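Local coordinates for cellobiose 2-epimerase (Caldibacillus thermoamylovorans, PDB 5ZHB), which catalyses the 2-epimerisation of cellobiose, probably turning the glucose unit at its reducing end into mannose, at residues Val86-Tyr91 and Asp107-Tyr112; Thr194-Val199 and Glu203-Arg208; Phe227-Phe232 and Trp236-Asp241; Ala312-Tyr317 and Ala378-Glu383. One frame throughout, in Å; residues are numbered along the deposited sequence.

Contact 1: residues Val86-Tyr91 and Asp107-Tyr112; sequences VFDHQY and DRKHVY
Asp88 and Lys109 meet by side chain while the backbones stay apart, the nearest CA pair of residues 86-91 and 107-112 being Asp88 CA and Asp107 CA at 8.5 Å. Asp88 follows just after Phe87, where the chain leaves helix 69-86, while Lys109 lies on the strand that runs into helix 111-128. The lysine chain, bent at its second and fourth torsions, crosses the aspartate at about a right angle and places Lys109 NZ 2.7 Å from Asp88 OD2. This salt bridge uses the anti side of the carboxylate, 25° out of its plane. Asp88 CG lies anti to the backbone N (chi1 172°), which also lets Asp88 OD1 take the amides Gln90 N and Tyr91 N, each at 3.0 Å and from the same face. Tyr91 CB packs 3.8 Å from Lys109 NZ. Arg162 NE is a second cationic partner of Asp88 OD2, and Lys109 NZ also donates to Arg162 O and Lys92 O. Shortening Asp88 to an alanine removes the carboxylate, which would probably leave Lys109 and Arg162 without their counter-charge and the amides of Gln90 and Tyr91 without their acceptor. At the start of helix 111-128, His110 ND1 accepts from Tyr112 N, an N-cap. The arrangement combines an Asx turn after one helix with an N-cap on the next, joining two successive helices of the (alpha/alpha)6 barrel typical of this family.

Contact 2: residues Thr194-Val199 and Glu203-Arg208; sequences TNLYRV and EQLKGR
Leu205 and Tyr197 both hold CG anti to the backbone N (chi1 170° and -171°), which sends the leucine branch and the phenol ring into the space between their helices. The helices are consecutive and form an antiparallel hairpin of the (alpha/alpha)6 barrel, their short segments 194-199 and 203-208 running 157° apart with the axes 10.0 Å from each other. At the centre sits a single methyl: Leu205 CD2 lies 3.6 Å from Leu196 CG and the same 3.6 Å from Tyr197 N, so it presses on side chain and backbone together. It also stands 3.8 Å from Tyr197 CB, near the plane of the ring and at its edge. Tyr141 of helix 131-145 touches both Leu196 and Leu205, and Val261 of helix 245-262 packs on Tyr197, so further helices enclose this apolar core. Close to the turn, Asp202 OD2 accepts from Leu205 N. The extended chain of Lys206 passes obliquely by the phenol, Lys206 CB approaching Tyr197 CE1 to 3.6 Å and Lys206 CD standing 3.7 Å from Tyr197 OH.

Contact 3: residues Phe227-Phe232 and Trp236-Asp241; sequences FLQVFF and WESIID
Phe232 presents one ring face to Trp236, whose six-membered ring comes in edge first, with centroids 5.0 Å apart and planes at 61°. The leading bump is Trp236 CE3, which stands above the centre of the phenylalanine ring and 3.8 Å from Phe232 CG. Backbone also approaches this ring: Phe232 CD2 lies 3.5 Å from Trp236 O, so the phenylalanine fills the hollow made by the indole and the turn of the chain beside it. Beyond the contact, Trp236 NE1 is bonded to Asn154 O and the indole also meets His186 edge-to-face.

From Phe232 the chain folds back through Asn233, whose OD1 accepts from Glu237 N, and closes in a single beta bridge between Phe232 and Ser238. Ile239 N donates to Phe231 O at 2.9 Å, while Phe232 CA approaches Glu237 O to 3.2 Å in a CA-H...O contact. Strand 231-232 is paired antiparallel with strand 181-182, so this loop is an appendage to a small two-stranded sheet on the (alpha/alpha)6 barrel.

Ser238 CB is a bump set in the notch between the Gln229 amide and the Phe232 ring: Gln229 OE1 lies 3.3 Å from it, Phe232 CE2 is its ring neighbour, and Gln229 NE2 is turned to Val220 O. Two isoleucine branches pack along Phe231. With chi1 at 58°, Ile239 CG1 sits between its own backbone N and carbonyl carbon and reaches 4.1 Å from Phe231 CB. Ile240 CG1 approaches obliquely, 4.3 Å from Phe231 CD2, while Val230 CG1 stands over the centre of one face of that ring.

Contact 4: residues Ala312-Tyr317 and Ala378-Glu383; sequences AMVGFY and ARFCLE
Met313 lays its terminal methyl over the face of Phe380, CE standing 3.7 Å from the ring centroid and 27° off the normal. The methyl is set toward the rim, and the packing is tight, with Met313 CE 3.3 Å from Phe380 CZ. The bend at the third torsion (chi3 -72°) turns CE onto the ring, while Met313 SD remains oblique, 4.5 Å from the centroid. Val314 CG2 lies at the edge of the same ring, 4.1 Å from Phe380 CD1, and the other valine methyl, Val314 CG1, packs 4.1 Å from Glu383 CG, a turn further along. The glutamate thus contributes its aliphatic part here, while its OE1 forms a salt bridge with Arg387 NE.

In the next layer, the Phe8 ring meets that of Phe380, Trp352 touches the same side chain, Ile335 of helix 326-343 touches Met313, and Trp253 of helix 245-262 leans on both Val314 and Glu383. Replacing Phe380 by an alanine would probably open a gap between the helices and leave the Met313 methyl without its ring, free to turn.

The backbones that carry these groups, segments 312-317 and 378-383, run in roughly the same direction, their axes 29° apart and 9.7 Å from each other at closest approach. Such side-by-side helices pointing the same way, joined here by a Met-aromatic contact, are consistent with neighbours in the inner ring of an (alpha/alpha)6 barrel.

How the contacts relate
The four contacts follow one another along the chain without overlap, and none touches another. Contacts 2 and 4 come nearest, about 6 Å between closest atoms, and helix 245-262 packs against both. Contact 4 is the most central, about 12 Å from the chain centre, whereas contacts 1 and 3 lie about 19 and 20 Å out, with their centres about 28 Å apart. Contacts 1 and 4 fall on opposite sides of that centre. Helix 203-220, which opens in contact 2, reaches contact 3 through Val220. In this family the sugar probably binds in a cleft at one end of the barrel.

Contact 1: residues Val86-Tyr91 and Asp107-Tyr112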
# COMPACT_ATOMS: atom_id res chain seq x y z
N VAL A 86 -10.42 -0.94 16.37
CA VAL A 86 -10.10 0.09 15.38
C VAL A 86 -11.40 0.58 14.73
O VAL A 86 -11.50 1.77 14.41
CB VAL A 86 -9.08 -0.36 14.32
CG1 VAL A 86 -8.87 0.69 13.22
CG2 VAL A 86 -7.77 -0.78 14.95
N PHE A 87 -12.37 -0.32 14.54
CA PHE A 87 -13.69 0.03 14.04
C PHE A 87 -14.42 0.81 15.12
O PHE A 87 -14.39 0.43 16.29
CB PHE A 87 -14.49 -1.21 13.59
CG PHE A 87 -15.75 -0.90 12.78
CD1 PHE A 87 -16.96 -0.62 13.42
CD2 PHE A 87 -15.74 -0.85 11.38
CE1 PHE A 87 -18.12 -0.33 12.69
CE2 PHE A 87 -16.89 -0.55 10.65
CZ PHE A 87 -18.07 -0.28 11.30
N ASP A 88 -15.04 1.92 14.73
CA ASP A 88 -15.81 2.76 15.64
C ASP A 88 -17.26 2.25 15.63
O ASP A 88 -17.98 2.50 14.67
CB ASP A 88 -15.76 4.19 15.15
CG ASP A 88 -16.66 5.18 15.88
OD1 ASP A 88 -17.44 4.76 16.81
OD2 ASP A 88 -16.54 6.38 15.56
N HIS A 89 -17.67 1.47 16.63
CA HIS A 89 -18.99 0.85 16.54
C HIS A 89 -20.13 1.85 16.70
O HIS A 89 -21.26 1.52 16.33
CB HIS A 89 -19.14 -0.35 17.48
CG HIS A 89 -18.24 -1.45 17.10
ND1 HIS A 89 -18.53 -2.41 16.16
CD2 HIS A 89 -16.98 -1.70 17.53
CE1 HIS A 89 -17.50 -3.23 16.06
NE2 HIS A 89 -16.55 -2.81 16.89
N GLN A 90 -19.84 3.06 17.19
CA GLN A 90 -20.86 4.10 17.28
C GLN A 90 -21.02 4.88 15.97
O GLN A 90 -22.11 4.90 15.40
CB GLN A 90 -20.58 4.98 18.50
CG GLN A 90 -21.69 6.00 18.71
CD GLN A 90 -21.66 6.73 20.03
OE1 GLN A 90 -20.70 6.67 20.80
NE2 GLN A 90 -22.73 7.48 20.29
N TYR A 91 -19.97 5.56 15.48
CA TYR A 91 -20.12 6.41 14.30
C TYR A 91 -19.68 5.67 13.03
O TYR A 91 -19.80 6.26 11.95
CB TYR A 91 -19.42 7.75 14.51
CG TYR A 91 -20.09 8.58 15.60
CD1 TYR A 91 -21.39 9.03 15.43
CD2 TYR A 91 -19.47 8.82 16.83
CE1 TYR A 91 -22.04 9.75 16.42
CE2 TYR A 91 -20.11 9.54 17.84
CZ TYR A 91 -21.39 10.01 17.62
OH TYR A 91 -22.09 10.70 18.56
N ASP A 107 -9.21 9.90 16.39
CA ASP A 107 -10.49 9.34 16.01
C ASP A 107 -10.99 9.92 14.69
O ASP A 107 -12.16 9.71 14.34
CB ASP A 107 -11.51 9.55 17.13
CG ASP A 107 -11.85 11.00 17.44
OD1 ASP A 107 -11.36 11.91 16.76
OD2 ASP A 107 -12.61 11.20 18.39
N ARG A 108 -10.13 10.64 13.96
CA ARG A 108 -10.46 11.08 12.61
C ARG A 108 -10.76 9.89 11.69
O ARG A 108 -10.27 8.78 11.86
CB ARG A 108 -9.34 11.95 12.06
CG ARG A 108 -9.33 13.32 12.71
CD ARG A 108 -8.24 14.18 12.14
NE ARG A 108 -6.96 13.47 12.23
CZ ARG A 108 -5.80 13.95 11.80
NH1 ARG A 108 -5.76 15.15 11.25
NH2 ARG A 108 -4.71 13.23 11.96
N LYS A 109 -11.57 10.16 10.67
CA LYS A 109 -12.01 9.15 9.73
C LYS A 109 -11.51 9.58 8.34
O LYS A 109 -11.95 10.60 7.80
CB LYS A 109 -13.54 9.16 9.74
CG LYS A 109 -14.18 8.72 11.04
CD LYS A 109 -13.99 7.28 11.47
CE LYS A 109 -14.44 7.05 12.89
NZ LYS A 109 -15.91 7.15 13.07
N HIS A 110 -10.56 8.82 7.81
CA HIS A 110 -9.94 9.19 6.55
C HIS A 110 -10.34 8.12 5.53
O HIS A 110 -10.31 6.92 5.84
CB HIS A 110 -8.42 9.32 6.77
CG HIS A 110 -7.78 10.09 5.67
ND1 HIS A 110 -7.84 9.68 4.35
CD2 HIS A 110 -7.17 11.28 5.68
CE1 HIS A 110 -7.23 10.57 3.58
NE2 HIS A 110 -6.81 11.56 4.37
N VAL A 111 -10.70 8.55 4.31
CA VAL A 111 -11.06 7.65 3.22
C VAL A 111 -9.93 6.65 2.96
O VAL A 111 -10.18 5.48 2.71
CB VAL A 111 -11.43 8.47 1.96
CG1 VAL A 111 -11.59 7.57 0.73
CG2 VAL A 111 -12.70 9.29 2.15
N TYR A 112 -8.67 7.09 3.08
CA TYR A 112 -7.50 6.24 2.85
C TYR A 112 -7.53 5.07 3.81
O TYR A 112 -7.27 3.93 3.42
CB TYR A 112 -6.25 7.09 3.05
CG TYR A 112 -4.89 6.43 2.91
CD1 TYR A 112 -4.60 5.55 1.87
CD2 TYR A 112 -3.86 6.79 3.76
CE1 TYR A 112 -3.34 5.00 1.74
CE2 TYR A 112 -2.59 6.25 3.63
CZ TYR A 112 -2.34 5.35 2.62
OH TYR A 112 -1.08 4.83 2.50

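Contact 2: residues Thr194-Val199 and Glu203-Arg208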
# COMPACT_ATOMS: atom_id res chain seq x y z
N THR A 194 -10.46 -3.40 -6.22
CA THR A 194 -10.02 -4.57 -6.97
C THR A 194 -10.21 -5.85 -6.15
O THR A 194 -10.74 -6.85 -6.66
CB THR A 194 -8.57 -4.42 -7.40
OG1 THR A 194 -8.59 -3.25 -8.21
CG2 THR A 194 -8.06 -5.58 -8.23
N ASN A 195 -9.79 -5.81 -4.88
CA ASN A 195 -9.84 -6.98 -4.02
C ASN A 195 -11.28 -7.33 -3.64
O ASN A 195 -11.63 -8.52 -3.49
CB ASN A 195 -8.91 -6.80 -2.82
CG ASN A 195 -8.18 -8.06 -2.44
OD1 ASN A 195 -7.65 -8.78 -3.32
ND2 ASN A 195 -8.13 -8.37 -1.15
N LEU A 196 -12.12 -6.29 -3.51
CA LEU A 196 -13.52 -6.48 -3.16
C LEU A 196 -14.21 -7.21 -4.32
O LEU A 196 -14.97 -8.15 -4.11
CB LEU A 196 -14.18 -5.14 -2.83
CG LEU A 196 -15.67 -5.19 -2.43
CD1 LEU A 196 -15.96 -6.12 -1.27
CD2 LEU A 196 -16.17 -3.80 -2.11
N TYR A 197 -13.89 -6.80 -5.56
CA TYR A 197 -14.53 -7.37 -6.73
C TYR A 197 -14.13 -8.83 -6.90
O TYR A 197 -14.93 -9.64 -7.39
CB TYR A 197 -14.21 -6.51 -7.96
CG TYR A 197 -15.04 -6.92 -9.16
CD1 TYR A 197 -16.33 -6.43 -9.34
CD2 TYR A 197 -14.56 -7.88 -10.05
CE1 TYR A 197 -17.10 -6.85 -10.42
CE2 TYR A 197 -15.31 -8.28 -11.14
CZ TYR A 197 -16.58 -7.77 -11.32
OH TYR A 197 -17.31 -8.19 -12.38
N ARG A 198 -12.92 -9.21 -6.48
CA ARG A 198 -12.51 -10.60 -6.46
C ARG A 198 -13.46 -11.44 -5.62
O ARG A 198 -13.61 -12.62 -5.85
CB ARG A 198 -11.09 -10.82 -5.91
CG ARG A 198 -9.97 -10.26 -6.77
CD ARG A 198 -8.62 -10.59 -6.15
NE ARG A 198 -7.48 -10.32 -7.03
CZ ARG A 198 -6.71 -9.23 -7.04
NH1 ARG A 198 -6.76 -8.32 -6.06
NH2 ARG A 198 -5.90 -9.05 -8.06
N VAL A 199 -14.08 -10.84 -4.61
CA VAL A 199 -14.81 -11.61 -3.62
C VAL A 199 -16.32 -11.38 -3.72
O VAL A 199 -17.10 -12.12 -3.13
CB VAL A 199 -14.13 -11.12 -2.33
CG1 VAL A 199 -15.06 -10.59 -1.25
CG2 VAL A 199 -13.12 -12.13 -1.84
N GLU A 203 -21.89 -5.53 -10.22
CA GLU A 203 -21.77 -4.76 -11.45
C GLU A 203 -21.56 -3.27 -11.16
O GLU A 203 -20.80 -2.58 -11.85
CB GLU A 203 -22.99 -5.04 -12.34
CG GLU A 203 -22.95 -4.31 -13.69
CD GLU A 203 -22.00 -4.81 -14.78
OE1 GLU A 203 -21.42 -5.93 -14.71
OE2 GLU A 203 -21.82 -4.02 -15.73
N GLN A 204 -22.23 -2.75 -10.13
CA GLN A 204 -22.01 -1.35 -9.79
C GLN A 204 -20.55 -1.11 -9.35
O GLN A 204 -19.93 -0.12 -9.76
CB GLN A 204 -23.02 -0.87 -8.75
CG GLN A 204 -22.83 0.60 -8.39
CD GLN A 204 -24.01 1.19 -7.65
OE1 GLN A 204 -25.18 0.96 -8.00
NE2 GLN A 204 -23.72 1.98 -6.63
N LEU A 205 -20.00 -2.00 -8.52
CA LEU A 205 -18.61 -1.92 -8.08
C LEU A 205 -17.69 -1.92 -9.30
O LEU A 205 -16.84 -1.02 -9.46
CB LEU A 205 -18.32 -3.10 -7.14
CG LEU A 205 -16.85 -3.34 -6.75
CD1 LEU A 205 -16.23 -2.10 -6.11
CD2 LEU A 205 -16.70 -4.51 -5.84
N LYS A 206 -17.93 -2.87 -10.22
CA LYS A 206 -17.21 -2.91 -11.49
C LYS A 206 -17.15 -1.53 -12.12
O LYS A 206 -16.09 -1.09 -12.59
CB LYS A 206 -17.84 -3.92 -12.46
CG LYS A 206 -16.92 -4.34 -13.60
CD LYS A 206 -17.62 -5.22 -14.62
CE LYS A 206 -16.75 -5.55 -15.78
NZ LYS A 206 -17.35 -6.63 -16.57
N GLY A 207 -18.29 -0.82 -12.12
CA GLY A 207 -18.33 0.49 -12.72
C GLY A 207 -17.54 1.52 -11.92
O GLY A 207 -17.05 2.49 -12.50
N ARG A 208 -17.48 1.34 -10.59
CA ARG A 208 -16.67 2.22 -9.76
C ARG A 208 -15.18 2.00 -10.08
O ARG A 208 -14.42 2.98 -10.16
CB ARG A 208 -17.04 2.06 -8.27
CG ARG A 208 -18.52 2.34 -8.00
CD ARG A 208 -18.78 3.80 -7.67
NE ARG A 208 -18.66 4.63 -8.85
CZ ARG A 208 -18.46 5.91 -8.96
NH1 ARG A 208 -17.97 6.66 -7.98
NH2 ARG A 208 -18.71 6.45 -10.13

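Contact 3: residues Phe227-Phe232 and Trp236-Asp241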
# COMPACT_ATOMS: atom_id res chain seq x y z
N PHE A 227 4.56 10.61 -16.29
CA PHE A 227 4.48 10.54 -14.84
C PHE A 227 3.04 10.69 -14.34
O PHE A 227 2.18 11.28 -15.01
CB PHE A 227 5.30 11.62 -14.15
CG PHE A 227 6.81 11.41 -14.16
CD1 PHE A 227 7.40 10.53 -13.26
CD2 PHE A 227 7.63 12.13 -15.02
CE1 PHE A 227 8.77 10.36 -13.24
CE2 PHE A 227 9.01 11.95 -15.01
CZ PHE A 227 9.58 11.07 -14.10
N LEU A 228 2.81 10.18 -13.12
CA LEU A 228 1.59 10.48 -12.40
C LEU A 228 1.78 11.82 -11.71
O LEU A 228 2.86 12.13 -11.22
CB LEU A 228 1.27 9.39 -11.38
CG LEU A 228 1.02 8.00 -11.95
CD1 LEU A 228 0.50 7.16 -10.83
CD2 LEU A 228 0.06 7.99 -13.13
N GLN A 229 0.72 12.60 -11.63
CA GLN A 229 0.72 13.78 -10.77
C GLN A 229 0.16 13.36 -9.41
O GLN A 229 -0.53 12.36 -9.31
CB GLN A 229 -0.05 14.90 -11.48
CG GLN A 229 0.50 15.21 -12.88
CD GLN A 229 -0.48 15.97 -13.76
OE1 GLN A 229 -0.32 17.17 -13.98
NE2 GLN A 229 -1.52 15.30 -14.25
N VAL A 230 0.44 14.15 -8.38
CA VAL A 230 0.32 13.70 -7.00
C VAL A 230 -0.80 14.43 -6.26
O VAL A 230 -1.58 13.78 -5.59
CB VAL A 230 1.67 13.77 -6.29
CG1 VAL A 230 1.59 13.25 -4.85
CG2 VAL A 230 2.71 12.98 -7.07
N PHE A 231 -0.87 15.76 -6.38
CA PHE A 231 -1.78 16.59 -5.60
C PHE A 231 -2.52 17.54 -6.53
O PHE A 231 -1.90 18.11 -7.44
CB PHE A 231 -0.99 17.41 -4.58
CG PHE A 231 -0.28 16.60 -3.51
CD1 PHE A 231 -1.00 15.73 -2.70
CD2 PHE A 231 1.09 16.72 -3.30
CE1 PHE A 231 -0.36 15.00 -1.71
CE2 PHE A 231 1.73 15.98 -2.31
CZ PHE A 231 0.99 15.12 -1.52
N PHE A 232 -3.83 17.66 -6.32
CA PHE A 232 -4.74 18.36 -7.21
C PHE A 232 -5.64 19.29 -6.39
O PHE A 232 -5.88 19.07 -5.20
CB PHE A 232 -5.67 17.39 -7.93
CG PHE A 232 -4.89 16.31 -8.67
CD1 PHE A 232 -4.45 15.17 -8.00
CD2 PHE A 232 -4.54 16.47 -10.01
CE1 PHE A 232 -3.67 14.23 -8.64
CE2 PHE A 232 -3.77 15.53 -10.65
CZ PHE A 232 -3.35 14.40 -9.97
N TRP A 236 -9.22 19.03 -10.49
CA TRP A 236 -8.33 17.96 -10.91
C TRP A 236 -7.13 18.53 -11.66
O TRP A 236 -6.56 17.88 -12.51
CB TRP A 236 -9.05 16.90 -11.76
CG TRP A 236 -9.69 15.73 -11.05
CD1 TRP A 236 -11.02 15.50 -10.91
CD2 TRP A 236 -9.02 14.60 -10.45
NE1 TRP A 236 -11.24 14.32 -10.25
CE2 TRP A 236 -10.03 13.74 -9.96
CE3 TRP A 236 -7.68 14.23 -10.26
CZ2 TRP A 236 -9.74 12.54 -9.31
CZ3 TRP A 236 -7.39 13.05 -9.61
CH2 TRP A 236 -8.40 12.21 -9.17
N GLU A 237 -6.72 19.74 -11.28
CA GLU A 237 -5.51 20.33 -11.81
C GLU A 237 -4.40 20.12 -10.80
O GLU A 237 -4.55 20.47 -9.63
CB GLU A 237 -5.75 21.80 -12.12
CG GLU A 237 -6.88 22.02 -13.12
CD GLU A 237 -7.24 23.47 -13.44
OE1 GLU A 237 -6.84 24.40 -12.70
OE2 GLU A 237 -7.91 23.65 -14.48
N SER A 238 -3.27 19.61 -11.26
CA SER A 238 -2.14 19.36 -10.39
C SER A 238 -1.61 20.69 -9.83
O SER A 238 -1.53 21.68 -10.54
CB SER A 238 -1.11 18.56 -11.13
OG SER A 238 0.13 18.57 -10.43
N ILE A 239 -1.24 20.72 -8.54
CA ILE A 239 -0.87 21.97 -7.90
C ILE A 239 0.57 21.98 -7.42
O ILE A 239 1.00 22.97 -6.86
CB ILE A 239 -1.83 22.31 -6.74
CG1 ILE A 239 -1.87 21.22 -5.68
CG2 ILE A 239 -3.22 22.61 -7.29
CD1 ILE A 239 -2.60 21.63 -4.41
N ILE A 240 1.30 20.87 -7.60
CA ILE A 240 2.69 20.81 -7.16
C ILE A 240 3.50 20.09 -8.24
O ILE A 240 3.02 19.17 -8.90
CB ILE A 240 2.86 20.10 -5.80
CG1 ILE A 240 1.97 20.71 -4.71
CG2 ILE A 240 4.33 20.11 -5.35
CD1 ILE A 240 2.42 22.06 -4.19
N ASP A 241 4.74 20.54 -8.43
CA ASP A 241 5.65 19.88 -9.35
C ASP A 241 6.35 18.75 -8.58
O ASP A 241 7.41 18.99 -8.01
CB ASP A 241 6.65 20.86 -9.92
CG ASP A 241 7.72 20.23 -10.79
OD1 ASP A 241 7.49 19.09 -11.26
OD2 ASP A 241 8.80 20.85 -10.95

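Contact 4: residues Ala312-Tyr317 and Ala378-Glu383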
# COMPACT_ATOMS: atom_id res chain seq x y z
N ALA A 312 8.90 -1.30 -7.14
CA ALA A 312 9.59 -1.29 -8.43
C ALA A 312 9.85 -2.72 -8.90
O ALA A 312 9.67 -3.05 -10.09
CB ALA A 312 10.86 -0.48 -8.33
N MET A 313 10.24 -3.61 -7.98
CA MET A 313 10.48 -5.01 -8.38
C MET A 313 9.19 -5.62 -8.91
O MET A 313 9.20 -6.29 -9.95
CB MET A 313 11.10 -5.86 -7.26
CG MET A 313 12.56 -5.55 -7.04
SD MET A 313 13.41 -6.51 -5.75
CE MET A 313 12.74 -5.88 -4.20
N VAL A 314 8.05 -5.36 -8.26
CA VAL A 314 6.82 -5.98 -8.72
C VAL A 314 6.42 -5.36 -10.07
O VAL A 314 6.08 -6.08 -11.01
CB VAL A 314 5.68 -5.92 -7.69
CG1 VAL A 314 4.38 -6.52 -8.23
CG2 VAL A 314 6.09 -6.62 -6.39
N GLY A 315 6.43 -4.04 -10.16
CA GLY A 315 5.91 -3.36 -11.33
C GLY A 315 6.78 -3.67 -12.54
O GLY A 315 6.25 -3.86 -13.62
N PHE A 316 8.09 -3.76 -12.32
CA PHE A 316 9.02 -4.08 -13.39
C PHE A 316 8.84 -5.51 -13.87
O PHE A 316 8.88 -5.76 -15.08
CB PHE A 316 10.44 -3.73 -12.99
CG PHE A 316 10.82 -2.26 -12.94
CD1 PHE A 316 10.16 -1.27 -13.67
CD2 PHE A 316 11.91 -1.87 -12.19
CE1 PHE A 316 10.57 0.06 -13.60
CE2 PHE A 316 12.33 -0.55 -12.14
CZ PHE A 316 11.64 0.41 -12.82
N TYR A 317 8.57 -6.44 -12.95
CA TYR A 317 8.33 -7.82 -13.33
C TYR A 317 7.01 -7.98 -14.11
O TYR A 317 6.93 -8.75 -15.07
CB TYR A 317 8.42 -8.76 -12.13
CG TYR A 317 8.35 -10.19 -12.61
CD1 TYR A 317 9.43 -10.78 -13.26
CD2 TYR A 317 7.18 -10.92 -12.50
CE1 TYR A 317 9.37 -12.08 -13.74
CE2 TYR A 317 7.10 -12.21 -13.00
CZ TYR A 317 8.19 -12.79 -13.63
OH TYR A 317 8.07 -14.07 -14.08
N ALA A 378 6.05 -7.95 2.23
CA ALA A 378 5.41 -9.25 2.12
C ALA A 378 4.72 -9.43 0.78
O ALA A 378 4.87 -10.48 0.14
CB ALA A 378 4.42 -9.49 3.22
N ARG A 379 3.92 -8.43 0.39
CA ARG A 379 3.21 -8.47 -0.86
C ARG A 379 4.18 -8.69 -2.03
O ARG A 379 3.89 -9.48 -2.92
CB ARG A 379 2.37 -7.20 -1.03
CG ARG A 379 1.55 -7.28 -2.31
CD ARG A 379 0.53 -6.19 -2.54
NE ARG A 379 1.18 -4.89 -2.71
CZ ARG A 379 0.51 -3.75 -2.87
NH1 ARG A 379 -0.80 -3.75 -2.94
NH2 ARG A 379 1.18 -2.61 -3.00
N PHE A 380 5.33 -7.99 -2.02
CA PHE A 380 6.31 -8.18 -3.07
C PHE A 380 6.73 -9.66 -3.16
O PHE A 380 6.71 -10.22 -4.26
CB PHE A 380 7.47 -7.20 -2.89
CG PHE A 380 8.85 -7.79 -3.12
CD1 PHE A 380 9.30 -8.10 -4.41
CD2 PHE A 380 9.70 -8.02 -2.05
CE1 PHE A 380 10.57 -8.60 -4.61
CE2 PHE A 380 10.97 -8.52 -2.25
CZ PHE A 380 11.40 -8.84 -3.52
N CYS A 381 7.13 -10.27 -2.04
CA CYS A 381 7.55 -11.66 -2.05
C CYS A 381 6.42 -12.54 -2.57
O CYS A 381 6.65 -13.38 -3.43
CB CYS A 381 7.98 -12.11 -0.65
SG CYS A 381 9.44 -11.26 -0.03
N LEU A 382 5.20 -12.31 -2.09
CA LEU A 382 4.03 -13.12 -2.46
C LEU A 382 3.63 -12.97 -3.93
O LEU A 382 3.22 -13.95 -4.57
CB LEU A 382 2.87 -12.76 -1.54
CG LEU A 382 3.07 -13.15 -0.07
CD1 LEU A 382 1.97 -12.56 0.76
CD2 LEU A 382 3.14 -14.66 0.10
N GLU A 383 3.78 -11.77 -4.48
CA GLU A 383 3.45 -11.55 -5.88
C GLU A 383 4.34 -12.40 -6.78
O GLU A 383 3.86 -13.00 -7.75
CB GLU A 383 3.59 -10.06 -6.18
CG GLU A 383 2.35 -9.23 -5.86
CD GLU A 383 1.19 -9.53 -6.79
OE1 GLU A 383 1.41 -9.61 -8.02
OE2 GLU A 383 0.07 -9.64 -6.28